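Local coordinates for protein galactose mutarotase related enzyme (Lactobacillus casei, PDB 3Q1N) that probably binds carbohydrates and acts as a sugar isomerase of the aldose 1-epimerase (galactose mutarotase) type, at residues K55-Q60 and L260-G265; H45-F50 and G141-F146; L166-Q171 and L210-I215; T240-E245 and A253-D258; I3-S8 and Y115-G120. All coordinates share one frame; numbering follows the deposited sequence. Where two conformers were deposited one is given.

Contact 1: K55-Q60 and L260-G265; sequences KSNQDQ and LPDQAG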
# COMPACT_ATOMS: atom_id res chain seq x y z
N LYS A 55 1.29 -6.26 10.74
CA LYS A 55 0.90 -7.14 11.83
C LYS A 55 0.57 -6.33 13.09
O LYS A 55 1.09 -5.26 13.28
CB LYS A 55 2.00 -8.17 12.16
CG LYS A 55 2.07 -9.41 11.25
CD LYS A 55 3.12 -10.40 11.80
CE LYS A 55 3.24 -11.66 10.99
NZ LYS A 55 4.44 -12.51 11.43
N SER A 56 -0.30 -6.90 13.91
CA SER A 56 -0.69 -6.40 15.21
C SER A 56 -0.03 -7.26 16.31
O SER A 56 0.07 -8.49 16.16
CB SER A 56 -2.23 -6.44 15.39
OG SER A 56 -2.85 -5.45 14.61
N ASN A 57 0.39 -6.61 17.39
CA ASN A 57 1.08 -7.30 18.49
C ASN A 57 0.15 -8.39 19.03
O ASN A 57 -0.98 -8.11 19.46
CB ASN A 57 1.43 -6.32 19.60
CG ASN A 57 2.57 -5.38 19.23
OD1 ASN A 57 3.50 -5.76 18.52
ND2 ASN A 57 2.52 -4.14 19.75
N GLN A 58 0.62 -9.65 18.98
CA GLN A 58 -0.15 -10.81 19.45
C GLN A 58 -1.55 -10.86 18.82
O GLN A 58 -2.51 -11.26 19.49
CB GLN A 58 -0.25 -10.82 20.97
CG GLN A 58 1.15 -10.89 21.64
CD GLN A 58 1.69 -9.52 21.96
OE1 GLN A 58 1.03 -8.78 22.68
NE2 GLN A 58 2.90 -9.17 21.43
N ASP A 59 -1.59 -10.42 17.58
CA ASP A 59 -2.81 -10.35 16.74
C ASP A 59 -3.99 -9.73 17.46
O ASP A 59 -5.15 -10.16 17.33
CB ASP A 59 -3.12 -11.74 16.17
CG ASP A 59 -2.03 -12.25 15.21
OD1 ASP A 59 -1.51 -11.51 14.33
OD2 ASP A 59 -1.71 -13.43 15.28
N GLN A 60 -3.70 -8.68 18.21
CA GLN A 60 -4.75 -7.96 18.96
C GLN A 60 -4.31 -6.52 19.18
O GLN A 60 -3.18 -6.12 18.82
CB GLN A 60 -5.05 -8.67 20.30
CG GLN A 60 -3.89 -8.64 21.28
CD GLN A 60 -4.08 -9.60 22.47
OE1 GLN A 60 -4.42 -9.16 23.56
NE2 GLN A 60 -3.81 -10.87 22.27
N LEU A 260 1.23 2.69 10.03
CA LEU A 260 2.46 1.91 10.22
C LEU A 260 2.15 0.61 10.93
O LEU A 260 1.22 0.54 11.75
CB LEU A 260 3.42 2.69 11.10
CG LEU A 260 4.05 3.99 10.55
CD1 LEU A 260 4.76 4.75 11.62
CD2 LEU A 260 4.96 3.62 9.39
N PRO A 261 2.94 -0.44 10.64
CA PRO A 261 2.82 -1.65 11.46
C PRO A 261 3.07 -1.33 12.93
O PRO A 261 3.71 -0.35 13.26
CB PRO A 261 3.97 -2.53 10.94
CG PRO A 261 4.31 -1.95 9.56
CD PRO A 261 4.04 -0.51 9.66
N ASP A 262 2.60 -2.19 13.83
CA ASP A 262 2.84 -1.98 15.22
C ASP A 262 4.34 -1.97 15.57
O ASP A 262 5.16 -2.67 14.97
CB ASP A 262 2.21 -3.10 16.04
CG ASP A 262 0.84 -2.75 16.64
OD1 ASP A 262 0.52 -1.54 16.85
OD2 ASP A 262 0.11 -3.71 16.96
N GLN A 263 4.65 -1.16 16.58
CA GLN A 263 5.92 -1.27 17.29
C GLN A 263 5.83 -2.46 18.24
O GLN A 263 4.89 -2.57 19.00
CB GLN A 263 6.21 0.01 18.09
CG GLN A 263 7.49 -0.15 18.90
CD GLN A 263 8.05 1.14 19.49
OE1 GLN A 263 7.60 2.26 19.17
NE2 GLN A 263 9.03 0.99 20.39
N ALA A 264 6.83 -3.35 18.18
CA ALA A 264 6.86 -4.59 18.98
C ALA A 264 6.65 -4.33 20.47
O ALA A 264 7.15 -3.37 21.04
CB ALA A 264 8.20 -5.31 18.78
N GLY A 265 5.93 -5.22 21.12
CA GLY A 265 5.71 -5.14 22.55
C GLY A 265 4.28 -5.52 22.90
O GLY A 265 3.68 -6.36 22.22
O HOH W 1 -0.35 -2.93 12.55
O HOH W 2 -2.31 -3.11 15.82
O HOH W 3 -1.41 -4.06 19.12
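The side chain of Asn57 lies across the backbone of Gln263-Gly265. Its ND2 donates to Gln263 O at 2.9 Å, with the acceptor almost exactly in the plane of the amide. The flat amide also rests against Gly265, whose O is 3.3 Å from Asn57 CG. Asp262 reaches the other way. Its OD2 accepts the backbone N-H of Asn57 at 2.9 Å on the anti lone pair, and the bond is fairly straight (161°). Two waters donate to the same OD2. One also bonds Ser56 OG and the other Gln60 O. That oxygen is therefore held by three donors. Asp262 OD1 has a weak bond to Thr268 and a long ion pair with Lys273. Gln58 bends at its second torsion (chi2 93°), which carries NE2 to Gly265 O at 3.0 Å. Asp262 N makes a weak bond to Lys55 O and another to a water beside that oxygen. An alanine in place of Asn57 is likely to leave Gln263 O without this donor and to open a gap beside Gly265. Residues 56-60 form tight turns, with Asp59 N bonded to Ser56 O and Gln60 N to Asn57 O. The arrangement is a loop-to-loop junction built on side-chain-to-backbone bonds. It joins the chain that leads into strand 60-63 to the chain that leaves strand 251-258 in this beta-rich mutarotase-like fold.

Contact 2: H45-F50 and G141-F146; sequences HAPILF and GFHPAF. With EDO (1,2-ethanediol), chain J.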
# COMPACT_ATOMS: atom_id res chain seq x y z
N HIS A 45 -1.85 -9.30 -5.56
CA HIS A 45 -1.43 -8.35 -6.61
C HIS A 45 -1.20 -6.94 -6.01
O HIS A 45 -0.12 -6.37 -6.13
CB HIS A 45 -2.50 -8.26 -7.74
CG HIS A 45 -2.99 -9.58 -8.24
ND1 HIS A 45 -2.52 -10.15 -9.41
CD2 HIS A 45 -3.90 -10.45 -7.73
CE1 HIS A 45 -3.15 -11.31 -9.60
NE2 HIS A 45 -4.00 -11.51 -8.61
N ALA A 46 -2.24 -6.39 -5.39
CA ALA A 46 -2.19 -5.01 -4.87
C ALA A 46 -3.28 -4.75 -3.82
O ALA A 46 -4.20 -3.92 -4.04
CB ALA A 46 -2.29 -3.97 -6.07
N PRO A 47 -3.21 -5.47 -2.69
CA PRO A 47 -4.28 -5.30 -1.71
C PRO A 47 -4.41 -3.92 -1.06
O PRO A 47 -3.41 -3.16 -0.91
CB PRO A 47 -3.95 -6.31 -0.60
CG PRO A 47 -2.87 -7.17 -1.13
CD PRO A 47 -2.22 -6.49 -2.29
N ILE A 48 -5.65 -3.65 -0.64
CA ILE A 48 -5.94 -2.53 0.23
C ILE A 48 -5.77 -2.98 1.67
O ILE A 48 -6.21 -4.10 2.03
CB ILE A 48 -7.37 -1.98 -0.02
CG1 ILE A 48 -7.45 -1.38 -1.42
CG2 ILE A 48 -7.72 -0.90 1.07
CD1 ILE A 48 -8.89 -0.95 -1.87
N LEU A 49 -5.16 -2.13 2.48
CA LEU A 49 -4.83 -2.41 3.89
C LEU A 49 -5.66 -1.47 4.76
O LEU A 49 -5.40 -0.28 4.80
CB LEU A 49 -3.33 -2.20 4.13
CG LEU A 49 -2.33 -2.80 3.14
CD1 LEU A 49 -0.91 -2.38 3.54
CD2 LEU A 49 -2.46 -4.31 3.07
N PHE A 50 -6.68 -2.01 5.41
CA PHE A 50 -7.54 -1.19 6.29
C PHE A 50 -8.25 -2.12 7.25
O PHE A 50 -8.65 -3.17 6.85
CB PHE A 50 -8.61 -0.44 5.48
CG PHE A 50 -9.65 0.28 6.32
CD1 PHE A 50 -9.43 1.60 6.73
CD2 PHE A 50 -10.86 -0.34 6.68
CE1 PHE A 50 -10.37 2.29 7.48
CE2 PHE A 50 -11.82 0.36 7.43
CZ PHE A 50 -11.57 1.68 7.83
N GLY A 141 -3.58 1.71 3.88
CA GLY A 141 -2.46 1.59 2.95
C GLY A 141 -2.86 0.87 1.67
O GLY A 141 -3.95 0.27 1.58
N PHE A 142 -2.00 0.96 0.67
CA PHE A 142 -2.18 0.30 -0.63
C PHE A 142 -0.84 -0.43 -0.91
O PHE A 142 0.24 0.16 -0.72
CB PHE A 142 -2.50 1.40 -1.65
CG PHE A 142 -2.56 0.96 -3.11
CD1 PHE A 142 -3.20 -0.18 -3.53
CD2 PHE A 142 -1.99 1.77 -4.04
CE1 PHE A 142 -3.24 -0.52 -4.86
CE2 PHE A 142 -2.03 1.46 -5.36
CZ PHE A 142 -2.65 0.32 -5.78
N HIS A 143 -0.90 -1.68 -1.36
CA HIS A 143 0.22 -2.63 -1.39
C HIS A 143 0.50 -3.21 -2.80
O HIS A 143 0.57 -4.42 -2.98
CB HIS A 143 -0.17 -3.76 -0.38
CG HIS A 143 0.95 -4.66 0.08
ND1 HIS A 143 1.64 -5.50 -0.76
CD2 HIS A 143 1.40 -4.92 1.33
CE1 HIS A 143 2.50 -6.22 -0.05
NE2 HIS A 143 2.36 -5.91 1.22
N PRO A 144 0.72 -2.35 -3.83
CA PRO A 144 0.91 -2.89 -5.19
C PRO A 144 2.29 -3.48 -5.37
O PRO A 144 3.27 -2.86 -4.98
CB PRO A 144 0.75 -1.66 -6.07
CG PRO A 144 1.11 -0.52 -5.20
CD PRO A 144 0.54 -0.89 -3.87
N ALA A 145 2.36 -4.62 -6.02
CA ALA A 145 3.63 -5.23 -6.42
C ALA A 145 3.77 -5.00 -7.93
O ALA A 145 2.86 -5.28 -8.70
CB ALA A 145 3.61 -6.70 -6.14
N PHE A 146 4.91 -4.46 -8.31
CA PHE A 146 5.23 -4.12 -9.69
C PHE A 146 6.25 -5.05 -10.28
O PHE A 146 7.28 -5.36 -9.66
CB PHE A 146 5.79 -2.71 -9.75
CG PHE A 146 4.80 -1.66 -9.34
CD1 PHE A 146 3.72 -1.36 -10.16
CD2 PHE A 146 4.88 -1.05 -8.10
CE1 PHE A 146 2.78 -0.41 -9.80
CE2 PHE A 146 3.93 -0.11 -7.71
CZ PHE A 146 2.88 0.21 -8.55
C1 EDO J . 5.26 -5.26 3.12
O1 EDO J . 4.20 -4.41 3.60
C2 EDO J . 5.08 -6.71 3.52
O2 EDO J . 3.84 -7.26 3.01
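The ring of Phe142 has Ala46 O at its edge, 3.6 Å from CE1, and Pro144 CD over the centre of one face. At the edge of the His143 ring lie a 1,2-ethanediol O2, in its plane, and Leu49 CD1, near the plane, 4.1 Å from CD2. His143 CG stands opposite the backbone N (chi1 -163°), which turns NE2 to the diol. NE2 donates to O2 at 2.7 Å in a nearly straight bond. Ala46 CB is tight against Pro144 CA at 3.5 Å. Ile48 and Leu49 pair antiparallel with Phe142 and Gly141. Leu49 and Gly141 exchange two backbone bonds: Leu49 N comes from above the carbonyl plane of Gly141 O, while Gly141 N meets a lone pair of Leu49 O. Past the paired strand, His143 N bonds Pro47 O at 2.9 Å, and Ala145 N bonds His45 O at 3.0 Å. Trp42 and Trp242 also meet the His143 ring. Four backbone bonds thus join the two segments, and the imidazole presents an N-H donor to a bound hydroxyl. That chemistry is consistent with a sugar-binding pocket, although the diol probably came from the crystallisation liquor.

Contact 3: L166-Q171 and L210-I215; sequences LNSPLQ and LANSEI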
# COMPACT_ATOMS: atom_id res chain seq x y z
N LEU A 166 13.19 16.07 -1.16
CA LEU A 166 13.77 15.48 0.04
C LEU A 166 14.45 16.59 0.84
O LEU A 166 15.38 17.23 0.34
CB LEU A 166 14.74 14.35 -0.37
CG LEU A 166 15.10 13.25 0.60
CD1 LEU A 166 13.84 12.52 1.16
CD2 LEU A 166 16.10 12.26 -0.04
N ASN A 167 13.97 16.82 2.06
CA ASN A 167 14.51 17.92 2.90
C ASN A 167 15.49 17.44 3.97
O ASN A 167 15.92 18.24 4.81
CB ASN A 167 13.38 18.65 3.63
CG ASN A 167 12.36 19.24 2.69
OD1 ASN A 167 12.67 19.60 1.53
ND2 ASN A 167 11.13 19.34 3.17
N SER A 168 15.82 16.15 3.97
CA SER A 168 16.84 15.61 4.87
C SER A 168 17.18 14.20 4.35
O SER A 168 16.47 13.70 3.48
CB SER A 168 16.34 15.58 6.33
OG SER A 168 15.30 14.64 6.55
N PRO A 169 18.26 13.58 4.85
CA PRO A 169 18.62 12.28 4.32
C PRO A 169 17.49 11.27 4.44
O PRO A 169 16.68 11.37 5.36
CB PRO A 169 19.79 11.86 5.19
CG PRO A 169 20.45 13.17 5.56
CD PRO A 169 19.30 14.11 5.76
N LEU A 170 17.44 10.32 3.51
CA LEU A 170 16.43 9.26 3.53
C LEU A 170 16.55 8.45 4.81
O LEU A 170 17.66 8.06 5.16
CB LEU A 170 16.65 8.30 2.36
CG LEU A 170 15.93 8.57 1.04
CD1 LEU A 170 16.48 7.59 -0.05
CD2 LEU A 170 14.41 8.49 1.19
N GLN A 171 15.41 8.20 5.47
CA GLN A 171 15.39 7.41 6.70
C GLN A 171 14.30 6.34 6.60
O GLN A 171 13.30 6.52 5.86
CB GLN A 171 15.16 8.33 7.93
CG GLN A 171 16.31 9.34 8.19
CD GLN A 171 17.54 8.71 8.82
OE1 GLN A 171 17.56 8.40 10.01
NE2 GLN A 171 18.59 8.52 8.01
N LEU A 210 9.96 4.07 4.35
CA LEU A 210 10.55 5.42 4.31
C LEU A 210 9.77 6.38 5.19
O LEU A 210 8.52 6.49 5.09
CB LEU A 210 10.58 5.98 2.87
CG LEU A 210 11.31 5.12 1.85
CD1 LEU A 210 11.26 5.84 0.48
CD2 LEU A 210 12.75 4.87 2.23
N ALA A 211 10.50 7.07 6.04
CA ALA A 211 9.95 7.96 7.04
C ALA A 211 9.79 9.40 6.57
O ALA A 211 9.17 10.21 7.27
CB ALA A 211 10.82 7.93 8.29
N ASN A 212 10.33 9.73 5.38
CA ASN A 212 10.37 11.12 4.92
C ASN A 212 9.04 11.54 4.30
O ASN A 212 8.78 11.33 3.12
CB ASN A 212 11.55 11.33 3.94
CG ASN A 212 12.87 10.85 4.48
OD1 ASN A 212 13.09 9.66 4.56
ND2 ASN A 212 13.79 11.77 4.77
N SER A 213 8.18 12.17 5.11
CA SER A 213 6.80 12.43 4.67
C SER A 213 6.64 13.51 3.63
O SER A 213 5.57 13.63 3.02
CB SER A 213 5.92 12.75 5.88
OG SER A 213 5.96 11.68 6.79
N GLU A 214 7.68 14.30 3.42
CA GLU A 214 7.63 15.36 2.44
C GLU A 214 7.66 14.89 0.98
O GLU A 214 7.45 15.71 0.06
CB GLU A 214 8.79 16.32 2.65
CG GLU A 214 10.20 15.75 2.32
CD GLU A 214 10.93 15.14 3.53
OE1 GLU A 214 10.26 14.60 4.46
OE2 GLU A 214 12.18 15.16 3.51
N ILE A 215 7.99 13.62 0.76
CA ILE A 215 8.07 13.10 -0.62
C ILE A 215 6.76 13.23 -1.37
O ILE A 215 5.68 12.89 -0.86
CB ILE A 215 8.54 11.61 -0.64
CG1 ILE A 215 9.96 11.52 -0.07
CG2 ILE A 215 8.46 11.02 -2.10
CD1 ILE A 215 10.42 10.06 0.27
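Asn212 sets its CG beside the backbone N (chi1 -52°), and chi2 of 73° then turns the amide to face residues 169-171. Glu214 CG sits between its backbone N and carbonyl carbon (chi1 69°), and the chain folds back at the next bond toward Asn167. The Asn212 amide serves the backbone in two directions. OD1 accepts Gln171 N at 2.9 Å on a lone pair in the carbonyl plane. ND2 donates to Pro169 O at 3.0 Å, arriving from above that carbonyl's plane. Glu214 OE2 takes Asn167 N at 2.8 Å through its anti lone pair. The amide of Asn167 slides past the Glu214 carboxylate with the two planes nearly parallel. Ala211 N bonds Gln171 O at 2.9 Å. Leu166 CD1 covers the Asn212 amide at 3.7 Å from ND2. A leucine in place of Asn212 would probably leave Pro169 O and Gln171 N without these mates. Leu170 CD2 meets Leu210 CD2 at 4.1 Å. Asn212 to Ile215 is a type I turn. Segment 166-171 follows strand 160-164, and Leu210 ends strand 208-210. Leu170 and Ile215 both pack on Val163 of strand 160-164, and Gln171 NE2 bonds Asp187 of strand 184-187.

Contact 4: T240-E245 and A253-D258; sequences TIWSPE and AVEPFD. With EDO (1,2-ethanediol), chain J; EDO (1,2-ethanediol), chain N.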
# COMPACT_ATOMS: atom_id res chain seq x y z
N THR A 240 6.53 2.27 1.51
CA THR A 240 7.23 1.05 1.87
C THR A 240 7.66 0.25 0.64
O THR A 240 6.89 0.08 -0.29
CB THR A 240 6.37 0.19 2.79
OG1 THR A 240 6.15 0.93 4.00
CG2 THR A 240 7.03 -1.13 3.13
N ILE A 241 8.91 -0.22 0.66
CA ILE A 241 9.44 -1.07 -0.39
C ILE A 241 9.58 -2.48 0.18
O ILE A 241 10.07 -2.66 1.30
CB ILE A 241 10.80 -0.57 -0.90
CG1 ILE A 241 10.73 0.92 -1.26
CG2 ILE A 241 11.26 -1.40 -2.12
CD1 ILE A 241 11.12 1.88 -0.11
N TRP A 242 9.13 -3.47 -0.59
CA TRP A 242 9.12 -4.90 -0.16
C TRP A 242 9.25 -5.84 -1.34
O TRP A 242 8.71 -5.60 -2.40
CB TRP A 242 7.82 -5.23 0.61
CG TRP A 242 7.69 -6.67 0.91
CD1 TRP A 242 8.38 -7.40 1.85
CD2 TRP A 242 6.86 -7.60 0.23
NE1 TRP A 242 8.01 -8.72 1.79
CE2 TRP A 242 7.07 -8.86 0.82
CE3 TRP A 242 5.93 -7.48 -0.81
CZ2 TRP A 242 6.39 -10.01 0.38
CZ3 TRP A 242 5.24 -8.59 -1.22
CH2 TRP A 242 5.49 -9.85 -0.62
N SER A 243 10.04 -6.90 -1.16
CA SER A 243 10.04 -8.04 -2.06
C SER A 243 10.33 -9.27 -1.22
O SER A 243 11.09 -9.19 -0.26
CB SER A 243 11.12 -7.90 -3.12
OG SER A 243 10.90 -8.85 -4.13
N PRO A 244 9.69 -10.39 -1.54
CA PRO A 244 9.84 -11.59 -0.70
C PRO A 244 11.30 -11.87 -0.32
O PRO A 244 12.20 -11.98 -1.18
CB PRO A 244 9.31 -12.70 -1.60
CG PRO A 244 8.20 -12.02 -2.39
CD PRO A 244 8.72 -10.60 -2.63
N GLU A 245 11.49 -12.01 1.00
CA GLU A 245 12.81 -12.10 1.60
C GLU A 245 13.46 -13.45 1.28
O GLU A 245 12.81 -14.50 1.32
CB GLU A 245 12.71 -11.90 3.11
CG GLU A 245 12.04 -10.58 3.53
CD GLU A 245 10.63 -10.77 4.08
OE1 GLU A 245 9.71 -11.18 3.32
OE2 GLU A 245 10.42 -10.49 5.27
N ALA A 253 7.38 -4.39 -4.58
CA ALA A 253 6.24 -3.61 -4.14
C ALA A 253 6.67 -2.25 -3.62
O ALA A 253 7.68 -2.13 -2.91
CB ALA A 253 5.42 -4.40 -3.06
N VAL A 254 5.87 -1.23 -3.94
CA VAL A 254 6.13 0.15 -3.52
C VAL A 254 4.78 0.63 -3.03
O VAL A 254 3.85 0.79 -3.82
CB VAL A 254 6.71 1.02 -4.66
CG1 VAL A 254 7.09 2.41 -4.07
CG2 VAL A 254 7.94 0.33 -5.33
N GLU A 255 4.67 0.79 -1.70
CA GLU A 255 3.41 0.74 -1.00
C GLU A 255 3.11 2.02 -0.23
O GLU A 255 3.74 2.30 0.79
CB GLU A 255 3.43 -0.45 -0.03
CG GLU A 255 3.95 -1.79 -0.62
CD GLU A 255 4.19 -2.84 0.44
OE1 GLU A 255 3.97 -2.54 1.64
OE2 GLU A 255 4.62 -3.97 0.10
N PRO A 256 2.15 2.82 -0.73
CA PRO A 256 1.80 4.02 0.01
C PRO A 256 1.12 3.66 1.34
O PRO A 256 0.14 2.91 1.33
CB PRO A 256 0.86 4.76 -0.94
CG PRO A 256 1.21 4.26 -2.33
CD PRO A 256 1.53 2.80 -2.08
N PHE A 257 1.62 4.23 2.44
CA PHE A 257 1.11 3.96 3.81
C PHE A 257 0.61 5.24 4.48
O PHE A 257 1.39 6.21 4.67
CB PHE A 257 2.22 3.41 4.74
CG PHE A 257 2.52 1.90 4.64
CD1 PHE A 257 2.04 1.08 3.64
CD2 PHE A 257 3.36 1.34 5.58
CE1 PHE A 257 2.38 -0.28 3.60
CE2 PHE A 257 3.68 0.01 5.54
CZ PHE A 257 3.21 -0.80 4.57
N ASP A 258 -0.66 5.24 4.87
CA ASP A 258 -1.19 6.22 5.85
C ASP A 258 -1.39 5.49 7.19
O ASP A 258 -2.50 5.31 7.65
CB ASP A 258 -2.49 6.84 5.34
CG ASP A 258 -2.99 7.98 6.23
OD1 ASP A 258 -2.17 8.58 6.97
OD2 ASP A 258 -4.22 8.27 6.16
C1 EDO J . 5.26 -5.26 3.12
O1 EDO J . 4.20 -4.41 3.60
C2 EDO J . 5.08 -6.71 3.52
O2 EDO J . 3.84 -7.26 3.01
C1 EDO N . -1.37 11.92 7.78
O1 EDO N . -1.59 10.81 8.67
C2 EDO N . -2.64 12.74 7.66
O2 EDO N . -3.49 12.15 6.69
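Strands 238-242 and 251-258 form a beta hairpin, and Thr240 faces Glu255 within it as Trp242 faces Ala253. The backbone bonds come in two reciprocal pairs. Glu255 N reaches Thr240 O at 2.7 Å, and Thr240 N returns a bond to Glu255 O. Trp242 and Ala253 exchange bonds in the same way. Ile241 and Val254 form the non-hydrogen-bonded pair between them, with side chains on the other face of the sheet.

The apolar contacts follow the side chains of Thr240, Trp242, Ala253 and Phe257. Ala253 CB lies at the edge of the Trp242 ring, 3.8 Å from CE3. Thr240 CB sits over the face of Phe257 in a CH-pi contact, 4.0 Å from the ring centroid.

A polar contact and a ring-face contact centre on a 1,2-ethanediol, probably from the crystallisation liquor. Its O1 donates to Glu255 OE1 at 2.7 Å, and its C2 lies over one face of Trp242. Pro244 N lies over the opposite face, offset toward the rim. The Glu255 carboxylate is inclined to the indole by 56°, with OE2 3.5 Å from Trp242 CB. Glu255 is extended beyond CG, and this brings the carboxylate to the diol. Such an aromatic face beside an acid is consistent with a sugar-binding pocket.

Thr240 OG1 stands over the Phe257 ring, 3.1 Å from CE2, and this buried hydroxyl has no hydrogen-bond partner in the model.

Contact 5: I3-S8 and Y115-G120; sequences ITIENS and YMLTDG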
# COMPACT_ATOMS: atom_id res chain seq x y z
N ILE A 3 -14.06 -6.05 -12.49
CA ILE A 3 -14.48 -4.94 -13.29
C ILE A 3 -13.26 -4.51 -14.09
O ILE A 3 -12.13 -4.46 -13.57
CB ILE A 3 -14.90 -3.75 -12.39
CG1 ILE A 3 -16.10 -4.15 -11.51
CG2 ILE A 3 -15.22 -2.52 -13.21
CD1 ILE A 3 -17.41 -4.40 -12.28
N THR A 4 -13.48 -4.18 -15.34
CA THR A 4 -12.40 -3.58 -16.11
C THR A 4 -12.73 -2.13 -16.46
O THR A 4 -13.90 -1.77 -16.66
CB THR A 4 -12.08 -4.39 -17.39
OG1 THR A 4 -13.16 -4.35 -18.31
CG2 THR A 4 -11.72 -5.85 -17.05
N ILE A 5 -11.70 -1.29 -16.49
CA ILE A 5 -11.81 0.06 -17.02
C ILE A 5 -10.70 0.20 -18.02
O ILE A 5 -9.71 -0.54 -18.00
CB ILE A 5 -11.75 1.16 -15.92
CG1 ILE A 5 -10.52 0.98 -15.00
CG2 ILE A 5 -13.09 1.17 -15.07
CD1 ILE A 5 -10.30 2.16 -14.00
N GLU A 6 -10.85 1.15 -18.92
CA GLU A 6 -9.85 1.33 -19.97
C GLU A 6 -10.00 2.62 -20.69
O GLU A 6 -11.07 3.23 -20.70
CB GLU A 6 -9.92 0.18 -20.98
CG GLU A 6 -11.18 0.09 -21.82
CD GLU A 6 -11.19 -1.23 -22.59
OE1 GLU A 6 -10.44 -1.36 -23.58
OE2 GLU A 6 -11.91 -2.16 -22.16
N ASN A 7 -8.89 3.07 -21.26
CA ASN A 7 -8.92 4.19 -22.20
C ASN A 7 -8.06 3.80 -23.39
O ASN A 7 -7.77 2.61 -23.61
CB ASN A 7 -8.53 5.51 -21.49
CG ASN A 7 -7.12 5.50 -20.96
OD1 ASN A 7 -6.32 4.60 -21.26
ND2 ASN A 7 -6.78 6.53 -20.18
N SER A 8 -7.66 4.75 -24.23
CA SER A 8 -6.92 4.39 -25.43
C SER A 8 -5.53 3.78 -25.13
O SER A 8 -5.03 2.99 -25.91
CB SER A 8 -6.74 5.60 -26.34
OG SER A 8 -5.74 6.46 -25.88
N TYR A 115 -11.37 4.50 -8.91
CA TYR A 115 -10.25 4.30 -9.83
C TYR A 115 -10.57 5.02 -11.12
O TYR A 115 -11.69 4.90 -11.61
CB TYR A 115 -10.05 2.83 -10.14
CG TYR A 115 -9.64 1.98 -8.96
CD1 TYR A 115 -8.30 1.88 -8.60
CD2 TYR A 115 -10.58 1.29 -8.22
CE1 TYR A 115 -7.90 1.08 -7.54
CE2 TYR A 115 -10.19 0.51 -7.13
CZ TYR A 115 -8.85 0.42 -6.80
OH TYR A 115 -8.41 -0.32 -5.73
N MSE A 116 -9.60 5.72 -11.69
CA MSE A 116 -9.80 6.33 -12.99
C MSE A 116 -8.50 6.30 -13.80
O MSE A 116 -7.43 6.69 -13.29
CB MSE A 116 -10.29 7.78 -12.82
CG MSE A 116 -10.69 8.41 -14.13
SE MSE A 116 -11.18 10.27 -13.95
CE MSE A 116 -10.74 10.72 -12.13
N LEU A 117 -8.60 5.82 -15.04
CA LEU A 117 -7.49 5.85 -15.98
C LEU A 117 -7.52 7.17 -16.75
O LEU A 117 -8.60 7.67 -17.14
CB LEU A 117 -7.54 4.70 -16.97
CG LEU A 117 -7.20 3.33 -16.39
CD1 LEU A 117 -7.64 2.21 -17.37
CD2 LEU A 117 -5.67 3.28 -15.91
N THR A 118 -6.33 7.73 -16.91
CA THR A 118 -6.09 8.99 -17.63
C THR A 118 -4.93 8.78 -18.59
O THR A 118 -4.32 7.70 -18.63
CB THR A 118 -5.67 10.14 -16.64
OG1 THR A 118 -4.37 9.84 -16.10
CG2 THR A 118 -6.72 10.32 -15.53
N ASP A 119 -4.57 9.80 -19.36
CA ASP A 119 -3.37 9.66 -20.19
C ASP A 119 -2.09 9.35 -19.39
O ASP A 119 -1.14 8.77 -19.89
CB ASP A 119 -3.11 10.95 -20.98
CG ASP A 119 -3.99 11.09 -22.18
OD1 ASP A 119 -4.65 10.10 -22.56
OD2 ASP A 119 -4.01 12.21 -22.76
N GLY A 120 -2.05 9.81 -18.15
CA GLY A 120 -0.86 9.65 -17.33
C GLY A 120 -0.73 8.30 -16.66
O GLY A 120 0.38 7.90 -16.29
O HOH W 4 -5.64 7.30 -23.30
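Strand 2-6, an edge strand of a four-stranded antiparallel sheet, packs here on strand 109-118 of the large nine-stranded sheet, with Ile5 and Leu117 turned toward each other. The short axes come within 7.1 Å at 29°, too far apart for backbone pairing, so side chains fill the interval. Leu117 CD1 reaches across to the other backbone, 3.5 Å from both Ile5 O and Glu6 CA. Its CD1 also lies 3.9 Å from Ile5 CG1. The Ile5 CG1 branch lies between backbone N and carbonyl carbon (chi1 52°), and this sends CD1 out to Tyr115 CB at 3.9 Å. The two side chains cross at about a right angle, and the Tyr115 ring leads away to bond Ala19 O. Beyond the strand, Asn7 ND2 donates to Thr118 O at 3.1 Å. The acceptor lies in the Asn7 amide plane, but the donor stands high above the Thr118 carbonyl plane. Asn7 OD1 is taken by Phe10 N, so the amide is held from both ends. A water links Ser8 OG and Asp119 OD1. Val91 and Leu122 continue the apolar layer around Ile5 and Leu117. Aliphatic side chains packed between two sheets are consistent with the beta sandwich of galactose mutarotases.

In the fold
Contacts 2 and 4 lie near the chain's centre, with centres 8 Å apart. Their strands 136-147 and 251-258 are neighbours in one sheet. Phe142 N lies 3.0 Å from Pro256 O, a probable hydrogen bond. One ethanediol, probably from the crystallisation liquor, touches both contacts, bonded to His143 and to Glu255, which is consistent with a shared sugar-binding pocket. Contact 3 meets contact 4 from one side, through Leu210 and Ile241. Contact 5 touches contact 2 from another, through Tyr115 and Ile48. Contact 4 is nested in the chain loop that contact 1 closes; one residue separates 253-258 from 260-265. Contacts 1 and 5 lie on opposite sides of the chain's centre, about 36 Å apart between centres.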